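Local atomic coordinates of proteasome activator protein PA26 (Trypanosoma brucei, PDB entry 1YAR), a protein that probably binds the end rings of the 20S proteasome as an 11S-type (PA28-like) activator and opens the gate to its proteolytic chamber. Residues O[162-167]-O[183-188]; O[152-157]-O[194-199]; O[47-52]-O[74-79]. One frame throughout, in Å; residues are numbered along the deposited sequence.

Contact 1: residues O[162-167]-O[183-188]; sequences EDKLLG and PSLLLE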
loop_
_atom_site.group_PDB
_atom_site.type_symbol
_atom_site.label_atom_id
_atom_site.label_comp_id
_atom_site.label_asym_id
_atom_site.label_seq_id
_atom_site.Cartn_x
_atom_site.Cartn_y
_atom_site.Cartn_z
ATOM N N GLU O 162 102.750 66.702 58.557
ATOM C CA GLU O 162 103.479 67.927 58.910
ATOM C C GLU O 162 104.014 67.866 60.339
ATOM O O GLU O 162 105.209 68.105 60.569
ATOM C CB GLU O 162 102.606 69.161 58.696
ATOM C CG GLU O 162 102.398 69.514 57.228
ATOM C CD GLU O 162 101.254 70.492 57.010
ATOM O OE1 GLU O 162 100.704 71.000 58.011
ATOM O OE2 GLU O 162 100.898 70.751 55.836
ATOM N N ASP O 163 103.142 67.513 61.285
ATOM C CA ASP O 163 103.499 67.445 62.709
ATOM C C ASP O 163 104.641 66.478 62.969
ATOM O O ASP O 163 105.528 66.772 63.780
ATOM C CB ASP O 163 102.301 67.024 63.569
ATOM C CG ASP O 163 101.587 68.198 64.201
ATOM O OD1 ASP O 163 102.152 69.318 64.188
ATOM O OD2 ASP O 163 100.451 68.089 64.744
ATOM N N LYS O 164 104.619 65.332 62.288
ATOM C CA LYS O 164 105.669 64.339 62.457
ATOM C C LYS O 164 106.986 64.816 61.871
ATOM O O LYS O 164 108.053 64.573 62.444
ATOM C CB LYS O 164 105.275 63.007 61.834
ATOM C CG LYS O 164 104.289 62.201 62.653
ATOM C CD LYS O 164 104.137 60.818 62.059
ATOM C CE LYS O 164 102.688 60.390 62.000
ATOM N NZ LYS O 164 102.564 59.256 61.018
ATOM N N LEU O 165 106.908 65.495 60.733
ATOM C CA LEU O 165 108.096 65.981 60.059
ATOM C C LEU O 165 108.742 67.151 60.808
ATOM O O LEU O 165 109.968 67.271 60.847
ATOM C CB LEU O 165 107.772 66.401 58.620
ATOM C CG LEU O 165 107.607 65.279 57.582
ATOM C CD1 LEU O 165 107.124 65.851 56.251
ATOM C CD2 LEU O 165 108.918 64.505 57.421
ATOM N N LEU O 166 107.915 68.025 61.364
ATOM C CA LEU O 166 108.400 69.251 61.998
ATOM C C LEU O 166 108.860 68.994 63.437
ATOM O O LEU O 166 109.822 69.615 63.907
ATOM C CB LEU O 166 107.329 70.350 61.947
ATOM C CG LEU O 166 106.906 70.865 60.562
ATOM C CD1 LEU O 166 105.621 71.668 60.626
ATOM C CD2 LEU O 166 108.017 71.657 59.870
ATOM N N GLY O 167 108.189 68.060 64.111
ATOM C CA GLY O 167 108.442 67.761 65.522
ATOM C C GLY O 167 107.750 68.754 66.447
ATOM O O GLY O 167 107.752 68.613 67.679
ATOM N N PRO O 183 112.524 58.656 55.618
ATOM C CA PRO O 183 112.525 59.082 54.220
ATOM C C PRO O 183 111.148 58.909 53.554
ATOM O O PRO O 183 110.767 59.725 52.700
ATOM C CB PRO O 183 113.558 58.150 53.559
ATOM C CG PRO O 183 113.644 56.957 54.454
ATOM C CD PRO O 183 113.360 57.460 55.833
ATOM N N SER O 184 110.433 57.836 53.894
ATOM C CA SER O 184 109.120 57.589 53.271
ATOM C C SER O 184 108.059 58.550 53.791
ATOM O O SER O 184 107.115 58.865 53.091
ATOM C CB SER O 184 108.673 56.122 53.412
ATOM O OG SER O 184 109.608 55.240 52.782
ATOM N N LEU O 185 108.215 59.024 55.021
ATOM C CA LEU O 185 107.298 60.040 55.542
ATOM C C LEU O 185 107.377 61.364 54.739
ATOM O O LEU O 185 106.362 62.009 54.454
ATOM C CB LEU O 185 107.557 60.278 57.028
ATOM C CG LEU O 185 106.651 61.297 57.729
ATOM C CD1 LEU O 185 105.211 60.779 57.772
ATOM C CD2 LEU O 185 107.157 61.599 59.132
ATOM N N LEU O 186 108.591 61.760 54.366
ATOM C CA LEU O 186 108.786 62.933 53.531
ATOM C C LEU O 186 108.160 62.746 52.155
ATOM O O LEU O 186 107.463 63.626 51.649
ATOM C CB LEU O 186 110.288 63.229 53.398
ATOM C CG LEU O 186 110.677 64.516 52.681
ATOM C CD1 LEU O 186 110.014 65.750 53.286
ATOM C CD2 LEU O 186 112.202 64.661 52.671
ATOM N N LEU O 187 108.394 61.589 51.554
ATOM C CA LEU O 187 107.777 61.287 50.261
ATOM C C LEU O 187 106.250 61.154 50.391
ATOM O O LEU O 187 105.520 61.454 49.454
ATOM C CB LEU O 187 108.372 60.019 49.671
ATOM C CG LEU O 187 109.817 60.128 49.155
ATOM C CD1 LEU O 187 110.337 58.784 48.799
ATOM C CD2 LEU O 187 109.914 61.093 47.946
ATOM N N GLU O 188 105.771 60.698 51.550
ATOM C CA GLU O 188 104.320 60.625 51.765
ATOM C C GLU O 188 103.650 62.019 51.739
ATOM O O GLU O 188 102.493 62.154 51.306
ATOM C CB GLU O 188 103.973 59.869 53.048
ATOM C CG GLU O 188 102.493 59.536 53.137
ATOM C CD GLU O 188 102.085 58.963 54.472
ATOM O OE1 GLU O 188 100.859 58.884 54.706
ATOM O OE2 GLU O 188 102.972 58.598 55.275
#
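L165 packs against L185 and L186 in an apolar helix-helix contact at one end of the helical bundle, where helix 150-166 finishes and helix 183-226 starts. The axes of the two short helical pieces approach to 10.2 Å and run mostly antiparallel, at 137°. L165 CD2 lies 3.8 Å from L185 CD2, and the two leucines lie alongside each other, pointing in opposing directions. Toward L186 the fit is a crossing at nearly a right angle, with L165 CD1 4.1 Å from L186 CD1. In L185 the CG is trans to the amide nitrogen (chi1 -179°), a setting that carries the isobutyl group across the gap; its CD2 thereby also meets K164 CB at 3.6 Å. Farther along, the K164 chain bends at chi3, and NZ stays 5.8 Å from E188 OE2, too far for a salt bridge. Beyond the contact, L165 also touches A66 of helix 64-67. Across the subunit boundary, S184 OG hydrogen-bonds to E162 OE2 of a neighbouring subunit, and E188 OE1 forms a salt bridge with R152 NE of that same subunit. Joining the two helices therefore falls to leucine methyls and the aliphatic root of a lysine, while E188 and the hydroxyl of S184 bind across the subunit interface.

Contact 2: residues O[152-157]-O[194-199]; sequences REYLSA and ADFMLK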
loop_
_atom_site.group_PDB
_atom_site.type_symbol
_atom_site.label_atom_id
_atom_site.label_comp_id
_atom_site.label_asym_id
_atom_site.label_seq_id
_atom_site.Cartn_x
_atom_site.Cartn_y
_atom_site.Cartn_z
ATOM N N ARG O 152 88.742 69.250 54.101
ATOM C CA ARG O 152 89.009 68.748 55.439
ATOM C C ARG O 152 89.808 67.439 55.440
ATOM O O ARG O 152 90.710 67.288 56.257
ATOM C CB ARG O 152 87.724 68.614 56.260
ATOM C CG ARG O 152 87.925 67.947 57.603
ATOM C CD ARG O 152 87.491 68.787 58.791
ATOM N NE ARG O 152 87.815 68.095 60.042
ATOM C CZ ARG O 152 86.922 67.541 60.873
ATOM N NH1 ARG O 152 85.612 67.618 60.629
ATOM N NH2 ARG O 152 87.353 66.919 61.968
ATOM N N GLU O 153 89.471 66.510 54.544
ATOM C CA GLU O 153 90.232 65.259 54.374
ATOM C C GLU O 153 91.712 65.561 54.093
ATOM O O GLU O 153 92.591 65.000 54.735
ATOM C CB GLU O 153 89.705 64.430 53.195
ATOM C CG GLU O 153 88.293 63.847 53.283
ATOM C CD GLU O 153 88.032 62.867 52.138
ATOM O OE1 GLU O 153 89.005 62.160 51.737
ATOM O OE2 GLU O 153 86.876 62.811 51.611
ATOM N N TYR O 154 91.964 66.437 53.124
ATOM C CA TYR O 154 93.331 66.814 52.730
ATOM C C TYR O 154 94.109 67.448 53.887
ATOM O O TYR O 154 95.212 67.005 54.205
ATOM C CB TYR O 154 93.293 67.743 51.512
ATOM C CG TYR O 154 94.613 68.394 51.133
ATOM C CD1 TYR O 154 95.651 67.649 50.570
ATOM C CD2 TYR O 154 94.804 69.776 51.307
ATOM C CE1 TYR O 154 96.860 68.249 50.230
ATOM C CE2 TYR O 154 96.003 70.390 50.964
ATOM C CZ TYR O 154 97.017 69.632 50.416
ATOM O OH TYR O 154 98.203 70.236 50.072
ATOM N N LEU O 155 93.524 68.471 54.514
ATOM C CA LEU O 155 94.148 69.152 55.666
ATOM C C LEU O 155 94.455 68.202 56.833
ATOM O O LEU O 155 95.557 68.245 57.389
ATOM C CB LEU O 155 93.312 70.367 56.102
ATOM C CG LEU O 155 93.158 71.414 54.986
ATOM C CD1 LEU O 155 92.161 72.534 55.383
ATOM C CD2 LEU O 155 94.518 71.982 54.542
ATOM N N SER O 156 93.481 67.355 57.180
ATOM C CA SER O 156 93.658 66.305 58.184
ATOM C C SER O 156 94.916 65.504 57.879
ATOM O O SER O 156 95.837 65.442 58.694
ATOM C CB SER O 156 92.461 65.341 58.195
ATOM O OG SER O 156 91.215 66.022 58.217
ATOM N N ALA O 157 94.944 64.919 56.682
ATOM C CA ALA O 157 96.006 64.005 56.247
ATOM C C ALA O 157 97.377 64.701 56.242
ATOM O O ALA O 157 98.370 64.160 56.738
ATOM C CB ALA O 157 95.685 63.472 54.843
ATOM N N ALA O 194 100.010 65.066 45.700
ATOM C CA ALA O 194 99.713 64.501 44.392
ATOM C C ALA O 194 98.376 63.746 44.386
ATOM O O ALA O 194 97.569 63.928 43.475
ATOM C CB ALA O 194 100.840 63.569 43.933
ATOM N N ASP O 195 98.165 62.896 45.386
ATOM C CA ASP O 195 97.003 62.007 45.383
ATOM C C ASP O 195 95.695 62.765 45.518
ATOM O O ASP O 195 94.684 62.326 44.986
ATOM C CB ASP O 195 97.105 60.944 46.474
ATOM C CG ASP O 195 97.967 59.760 46.059
ATOM O OD1 ASP O 195 98.540 59.774 44.942
ATOM O OD2 ASP O 195 98.133 58.761 46.799
ATOM N N PHE O 196 95.701 63.891 46.236
ATOM C CA PHE O 196 94.475 64.674 46.343
ATOM C C PHE O 196 94.109 65.365 45.059
ATOM O O PHE O 196 92.924 65.491 44.739
ATOM C CB PHE O 196 94.458 65.605 47.570
ATOM C CG PHE O 196 94.004 64.898 48.813
ATOM C CD1 PHE O 196 94.897 64.135 49.557
ATOM C CD2 PHE O 196 92.667 64.919 49.186
ATOM C CE1 PHE O 196 94.475 63.432 50.690
ATOM C CE2 PHE O 196 92.227 64.243 50.323
ATOM C CZ PHE O 196 93.133 63.477 51.074
ATOM N N MET O 197 95.124 65.759 44.290
ATOM C CA MET O 197 94.858 66.297 42.965
ATOM C C MET O 197 94.403 65.193 42.015
ATOM O O MET O 197 93.474 65.397 41.240
ATOM C CB MET O 197 96.057 67.077 42.423
ATOM C CG MET O 197 96.418 68.297 43.256
ATOM S SD MET O 197 95.118 69.564 43.279
ATOM C CE MET O 197 94.316 69.295 44.847
ATOM N N LEU O 198 95.039 64.025 42.082
ATOM C CA LEU O 198 94.579 62.869 41.287
ATOM C C LEU O 198 93.117 62.543 41.586
ATOM O O LEU O 198 92.321 62.334 40.668
ATOM C CB LEU O 198 95.464 61.637 41.526
ATOM C CG LEU O 198 94.980 60.323 40.885
ATOM C CD1 LEU O 198 94.812 60.480 39.366
ATOM C CD2 LEU O 198 95.953 59.209 41.203
ATOM N N LYS O 199 92.778 62.503 42.868
ATOM C CA LYS O 199 91.410 62.192 43.317
ATOM C C LYS O 199 90.369 63.194 42.825
ATOM O O LYS O 199 89.270 62.807 42.446
ATOM C CB LYS O 199 91.363 62.071 44.830
ATOM C CG LYS O 199 92.009 60.796 45.291
ATOM C CD LYS O 199 91.957 60.647 46.775
ATOM C CE LYS O 199 92.686 59.366 47.134
ATOM N NZ LYS O 199 92.311 58.884 48.489
#
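With its CG swung away from its own amide nitrogen (chi1 170°), Y154 brings the edge of its ring up to the face of F196, whose CG in turn sits beside the backbone N and whose ring reaches helix 150-166. The result is an edge-to-face pair, with centroids 5.4 Å apart and planes inclined at 63°. Y154 CD1 makes the close approach, 3.7 Å from F196 CG. The tyrosine backbone takes part as well. Y154 CA stands 3.8 Å from the centroid of the F196 ring and close to the ring normal, a CH-pi contact over the face. At the edge of that ring, near its plane, E153 CB comes within 3.8 Å of F196 CE2. A157 CB lies 4.3 Å from F196 CE1. F196 thus lies against E153, Y154 and A157, the first and last of these about one turn apart. The polar end of Y154 is held separately: its OH hydrogen-bonds to D193 OD1, just before segment 194-199. Here helices 150-166 and 183-226 run nearly antiparallel, their local axes at 167° and 11.0 Å apart, within a helical bundle like that of 11S (PA28-type) activators. I146 of the preceding loop also touches F196, helix 71-99 packs on Y154 through L73, L74 and L77, and helix 24-57 meets helix 183-226 through A52 and I56 against M197.

Contact 3: residues O[47-52]-O[74-79]; sequences KAAAEA and LGVLQR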
loop_
_atom_site.group_PDB
_atom_site.type_symbol
_atom_site.label_atom_id
_atom_site.label_comp_id
_atom_site.label_asym_id
_atom_site.label_seq_id
_atom_site.Cartn_x
_atom_site.Cartn_y
_atom_site.Cartn_z
ATOM N N LYS O 47 90.790 70.192 34.779
ATOM C CA LYS O 47 91.986 70.781 34.161
ATOM C C LYS O 47 92.912 71.433 35.174
ATOM O O LYS O 47 94.128 71.235 35.117
ATOM C CB LYS O 47 91.611 71.758 33.042
ATOM C CG LYS O 47 91.218 71.031 31.757
ATOM C CD LYS O 47 90.578 71.968 30.730
ATOM C CE LYS O 47 89.836 71.187 29.646
ATOM N NZ LYS O 47 88.878 72.064 28.900
ATOM N N ALA O 48 92.336 72.186 36.103
ATOM C CA ALA O 48 93.095 72.831 37.167
ATOM C C ALA O 48 93.723 71.796 38.115
ATOM O O ALA O 48 94.828 72.004 38.623
ATOM C CB ALA O 48 92.204 73.792 37.937
ATOM N N ALA O 49 93.021 70.677 38.348
ATOM C CA ALA O 49 93.590 69.589 39.164
ATOM C C ALA O 49 94.775 68.940 38.456
ATOM O O ALA O 49 95.805 68.722 39.075
ATOM C CB ALA O 49 92.509 68.524 39.529
ATOM N N ALA O 50 94.634 68.646 37.165
ATOM C CA ALA O 50 95.727 68.040 36.391
ATOM C C ALA O 50 96.970 68.934 36.370
ATOM O O ALA O 50 98.084 68.447 36.529
ATOM C CB ALA O 50 95.285 67.691 34.972
ATOM N N GLU O 51 96.753 70.237 36.197
ATOM C CA GLU O 51 97.825 71.230 36.172
ATOM C C GLU O 51 98.611 71.177 37.489
ATOM O O GLU O 51 99.840 71.050 37.482
ATOM C CB GLU O 51 97.219 72.621 35.909
ATOM C CG GLU O 51 98.097 73.815 36.252
ATOM C CD GLU O 51 97.441 75.131 35.864
ATOM O OE1 GLU O 51 97.739 75.616 34.741
ATOM O OE2 GLU O 51 96.616 75.667 36.660
ATOM N N ALA O 52 97.889 71.245 38.610
ATOM C CA ALA O 52 98.486 71.163 39.938
ATOM C C ALA O 52 99.213 69.830 40.109
ATOM O O ALA O 52 100.355 69.804 40.560
ATOM C CB ALA O 52 97.422 71.348 41.005
ATOM N N LEU O 74 94.820 73.881 47.747
ATOM C CA LEU O 74 93.681 74.401 48.508
ATOM C C LEU O 74 92.618 75.015 47.580
ATOM O O LEU O 74 91.428 74.734 47.734
ATOM C CB LEU O 74 94.125 75.438 49.564
ATOM C CG LEU O 74 95.254 75.070 50.532
ATOM C CD1 LEU O 74 95.730 76.286 51.337
ATOM C CD2 LEU O 74 94.830 73.921 51.455
ATOM N N GLY O 75 93.050 75.824 46.607
ATOM C CA GLY O 75 92.123 76.445 45.650
ATOM C C GLY O 75 91.348 75.425 44.823
ATOM O O GLY O 75 90.128 75.553 44.649
ATOM N N VAL O 76 92.047 74.405 44.329
ATOM C CA VAL O 76 91.401 73.342 43.546
ATOM C C VAL O 76 90.350 72.609 44.403
ATOM O O VAL O 76 89.207 72.435 43.975
ATOM C CB VAL O 76 92.429 72.346 42.917
ATOM C CG1 VAL O 76 91.717 71.105 42.312
ATOM C CG2 VAL O 76 93.279 73.043 41.828
ATOM N N LEU O 77 90.749 72.187 45.601
ATOM C CA LEU O 77 89.837 71.474 46.507
ATOM C C LEU O 77 88.616 72.315 46.902
ATOM O O LEU O 77 87.497 71.801 46.971
ATOM C CB LEU O 77 90.573 70.921 47.737
ATOM C CG LEU O 77 91.542 69.765 47.394
ATOM C CD1 LEU O 77 92.708 69.672 48.348
ATOM C CD2 LEU O 77 90.848 68.366 47.287
ATOM N N GLN O 78 88.838 73.614 47.150
ATOM C CA GLN O 78 87.756 74.529 47.489
ATOM C C GLN O 78 86.768 74.661 46.339
ATOM O O GLN O 78 85.556 74.697 46.551
ATOM C CB GLN O 78 88.303 75.926 47.848
ATOM C CG GLN O 78 87.212 76.937 48.181
ATOM C CD GLN O 78 86.569 76.675 49.530
ATOM O OE1 GLN O 78 87.119 77.063 50.566
ATOM N NE2 GLN O 78 85.397 76.022 49.526
ATOM N N ARG O 79 87.297 74.732 45.128
ATOM C CA ARG O 79 86.484 74.881 43.927
ATOM C C ARG O 79 85.617 73.630 43.714
ATOM O O ARG O 79 84.454 73.730 43.309
ATOM C CB ARG O 79 87.405 75.070 42.741
ATOM C CG ARG O 79 86.731 75.532 41.475
ATOM C CD ARG O 79 87.708 76.020 40.426
ATOM N NE ARG O 79 87.034 76.160 39.137
ATOM C CZ ARG O 79 87.669 76.267 37.981
ATOM N NH1 ARG O 79 88.999 76.258 37.949
ATOM N NH2 ARG O 79 86.972 76.389 36.863
#
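V76 faces A48 and A49 with its two methyl groups divided between them, and the two branches make most of the contact. CG1, the branch trans to the valine's amide nitrogen (chi1 170°), is the one that meets A49, with V76 CG1 3.9 Å from A49 CB. The other branch, CG2, lies over the peptide that joins the two alanines: V76 CG2 is 3.7 Å from A48 O and only slightly farther from the carbonyl carbon. It also reaches the A48 methyl, V76 CG2 to A48 CB being 4.1 Å. The CB of A48 points toward helix 71-99, whereas that of A49 is turned to one side.

A turn beyond V76, R79 comes across from the same helix. Its chain is extended from CG to NE, which carries the guanidinium past the valine to the A48 methyl; R79 NH1 lies 4.0 Å from A48 CB. The polar end is anchored by E41, farther back on helix 24-57, through a salt bridge from R79 NE to E41 OE2.

Small side chains accompany a close approach: the local axes are 9.8 Å apart, and the CA atoms of A49 and V76 are separated by 6.2 Å. The two segments run close to antiparallel, at 157°, in the pairing of helix 24-57 with helix 71-99, part of the subunit's helical bundle, as in 11S (PA28-type) activators. Helix 183-226 touches the same region, V200 packing on both A49 and L77. Chemically, van der Waals packing of methyl groups against methyls and a backbone carbonyl joins the two segments themselves, and the R79-E41 ion pair adds a charged tie between the same helices at the partly exposed margin.

From the N terminus, helix 24-57 is followed by a connection containing the short helix 64-67, then helix 71-99, and contact 3 closes this first loop by joining 47-52 to 74-79. After helix 111-130, helix 150-166 contributes first to contact 2 and then to contact 1; the chain then comes back along helix 183-226, so these two helices form a hairpin. Contact 1 lies within the span enclosed by contact 2, their centres 15 Å apart. Contact 3 precedes both in series. Contacts 2 and 3 touch, with Y154 CG 3.6 Å from L77 CD1 and M197 SD 3.7 Å from A52 CB, uniting the two helix pairs in one bundle; contact 1 lies farther toward its end.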